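Local coordinates for protein endoglucanase E-5 (Thermobifida fusca, PDB 2CKS) that cleaves internal beta-1,4-glucosidic linkages in cellulose, lichenin and cereal beta-glucans through its family 5 glycoside hydrolase catalytic domain, at residues A[216-221]-A[227-232]. Sequence-based numbering, arbitrary orientation.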
loop_
_atom_site.group_PDB
_atom_site.type_symbol
_atom_site.label_atom_id
_atom_site.label_comp_id
_atom_site.label_asym_id
_atom_site.label_seq_id
_atom_site.Cartn_x
_atom_site.Cartn_y
_atom_site.Cartn_z
ATOM N N ASN A 216 -8.282 -10.673 14.288
ATOM C CA ASN A 216 -8.981 -9.973 15.365
ATOM C C ASN A 216 -8.533 -8.518 15.525
ATOM O O ASN A 216 -9.366 -7.629 15.726
ATOM C CB ASN A 216 -8.816 -10.715 16.700
ATOM C CG ASN A 216 -9.614 -12.019 16.757
ATOM O OD1 ASN A 216 -10.519 -12.237 15.972
ATOM N ND2 ASN A 216 -9.266 -12.885 17.696
ATOM N N ALA A 217 -7.228 -8.279 15.428
ATOM C CA ALA A 217 -6.682 -6.929 15.549
ATOM C C ALA A 217 -7.169 -6.028 14.425
ATOM O O ALA A 217 -7.417 -4.850 14.643
ATOM C CB ALA A 217 -5.161 -6.965 15.583
ATOM N N LEU A 218 -7.293 -6.574 13.221
ATOM C CA LEU A 218 -7.809 -5.806 12.094
ATOM C C LEU A 218 -9.277 -5.419 12.316
ATOM O O LEU A 218 -9.667 -4.280 12.069
ATOM C CB LEU A 218 -7.637 -6.597 10.799
ATOM C CG LEU A 218 -8.136 -5.933 9.519
ATOM C CD1 LEU A 218 -7.475 -4.576 9.312
ATOM C CD2 LEU A 218 -7.856 -6.849 8.354
ATOM N N ARG A 219 -10.079 -6.369 12.788
ATOM C CA ARG A 219 -11.471 -6.100 13.153
ATOM C C ARG A 219 -11.553 -5.012 14.226
ATOM O O ARG A 219 -12.321 -4.055 14.104
ATOM C CB ARG A 219 -12.142 -7.376 13.679
ATOM C CG ARG A 219 -13.292 -7.866 12.847
ATOM C CD ARG A 219 -14.104 -8.990 13.486
ATOM N NE ARG A 219 -13.819 -10.310 12.903
ATOM C CZ ARG A 219 -13.063 -11.252 13.457
ATOM N NH1 ARG A 219 -12.488 -11.060 14.627
ATOM N NH2 ARG A 219 -12.876 -12.412 12.835
ATOM N N GLU A 220 -10.738 -5.162 15.264
ATOM C CA GLU A 220 -10.686 -4.207 16.365
ATOM C C GLU A 220 -10.326 -2.799 15.880
ATOM O O GLU A 220 -10.976 -1.828 16.234
ATOM C CB GLU A 220 -9.668 -4.683 17.404
ATOM C CG GLU A 220 -9.576 -3.812 18.639
ATOM C CD GLU A 220 -8.496 -4.250 19.609
ATOM O OE1 GLU A 220 -7.754 -5.224 19.315
ATOM O OE2 GLU A 220 -8.391 -3.609 20.680
ATOM N N ALA A 221 -9.304 -2.706 15.039
ATOM C CA ALA A 221 -8.825 -1.417 14.565
ATOM C C ALA A 221 -9.901 -0.713 13.759
ATOM O O ALA A 221 -10.072 0.500 13.871
ATOM C CB ALA A 221 -7.582 -1.614 13.712
ATOM N N VAL A 227 -8.504 2.031 8.400
ATOM C CA VAL A 227 -7.384 1.145 8.124
ATOM C C VAL A 227 -7.315 0.892 6.617
ATOM O O VAL A 227 -8.344 0.726 5.962
ATOM C CB VAL A 227 -7.538 -0.203 8.860
ATOM C CG1 VAL A 227 -6.450 -1.174 8.442
ATOM C CG2 VAL A 227 -7.514 0.001 10.356
ATOM N N PHE A 228 -6.105 0.887 6.071
ATOM C CA PHE A 228 -5.878 0.408 4.717
ATOM C C PHE A 228 -4.826 -0.686 4.765
ATOM O O PHE A 228 -3.762 -0.512 5.356
ATOM C CB PHE A 228 -5.419 1.536 3.790
ATOM C CG PHE A 228 -5.604 1.209 2.334
ATOM C CD1 PHE A 228 -6.666 1.751 1.611
ATOM C CD2 PHE A 228 -4.740 0.337 1.690
ATOM C CE1 PHE A 228 -6.855 1.411 0.275
ATOM C CE2 PHE A 228 -4.933 -0.000 0.345
ATOM C CZ PHE A 228 -5.988 0.546 -0.351
ATOM N N VAL A 229 -5.120 -1.818 4.141
ATOM C CA VAL A 229 -4.170 -2.907 4.100
ATOM C C VAL A 229 -3.251 -2.688 2.890
ATOM O O VAL A 229 -3.519 -3.164 1.798
ATOM C CB VAL A 229 -4.885 -4.272 4.097
ATOM C CG1 VAL A 229 -3.904 -5.405 3.856
ATOM C CG2 VAL A 229 -5.607 -4.461 5.434
ATOM N N THR A 230 -2.170 -1.940 3.092
ATOM C CA THR A 230 -1.298 -1.563 1.975
ATOM C C THR A 230 -0.385 -2.695 1.509
ATOM O O THR A 230 0.225 -2.595 0.452
ATOM C CB THR A 230 -0.453 -0.322 2.304
ATOM O OG1 THR A 230 0.234 -0.510 3.540
ATOM C CG2 THR A 230 -1.315 0.901 2.535
ATOM N N GLU A 231 -0.305 -3.774 2.277
ATOM C CA GLU A 231 0.508 -4.909 1.880
ATOM C C GLU A 231 -0.003 -6.165 2.555
ATOM O O GLU A 231 -0.089 -6.218 3.773
ATOM C CB GLU A 231 1.955 -4.655 2.277
ATOM C CG GLU A 231 2.950 -5.563 1.602
ATOM C CD GLU A 231 4.360 -5.263 2.051
ATOM O OE1 GLU A 231 4.988 -6.159 2.655
ATOM O OE2 GLU A 231 4.829 -4.133 1.801
ATOM N N PHE A 232 -0.347 -7.178 1.767
ATOM C CA PHE A 232 -0.634 -8.491 2.339
ATOM C C PHE A 232 -0.280 -9.607 1.388
ATOM O O PHE A 232 -0.147 -9.406 0.184
ATOM C CB PHE A 232 -2.101 -8.631 2.773
ATOM C CG PHE A 232 -3.049 -8.939 1.644
ATOM C CD1 PHE A 232 -3.529 -7.933 0.841
ATOM C CD2 PHE A 232 -3.463 -10.239 1.395
ATOM C CE1 PHE A 232 -4.398 -8.197 -0.186
ATOM C CE2 PHE A 232 -4.338 -10.516 0.338
ATOM C CZ PHE A 232 -4.805 -9.480 -0.451
#
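Val-227 meets both Leu-218 and Ala-221 where helix 212-224 packs on the outside of strand 227-233, the helix and second strand of a beta-alpha-beta unit (strand 199-206, helix 212-224, strand 227-233) in the eight-stranded TIM barrel of this catalytic domain. The helix segment runs roughly antiparallel to the strand segment, at 141°, with the axes 9.9 Å apart at closest approach. No hydrogen bond links the segments; methyl groups alone make the contact, and all four touching residues are buried. Val-227 divides its two branches between neighbouring turns of the helix. CG1 lies anti to the backbone N (chi1 174°) and touches Leu-218 CD1 at 3.7 Å, whereas CG2, anti to the carbonyl carbon, takes the Ala-221 methyl. Leu-218 does not aim its CB straight at the strand, but with CG anti to the backbone N (chi1 180°), chi2 turns CD1 toward the strand, where it lies over a methyl of each valine. The same CD1 lies 4.3 Å from Val-229 CG2, a looser contact two residues further along the strand. Around this apolar layer, Leu-254 and Met-255 of helix 245-258 and Phe-203 of strand 199-206 also pack on Leu-218, so its side chain joins two helices to the barrel wall. Between the two valines, Phe-228 points away from the helix. Further along the strand, Glu-231, probably the nucleophile, binds a zinc ion through OE1 and forms a salt bridge with Arg-61 through OE2. At the end of the helix segment, where Ala-221 and Val-227 have their CA atoms 7.1 Å apart, Ala-221 CB abuts Val-227 CG2 at 3.7 Å.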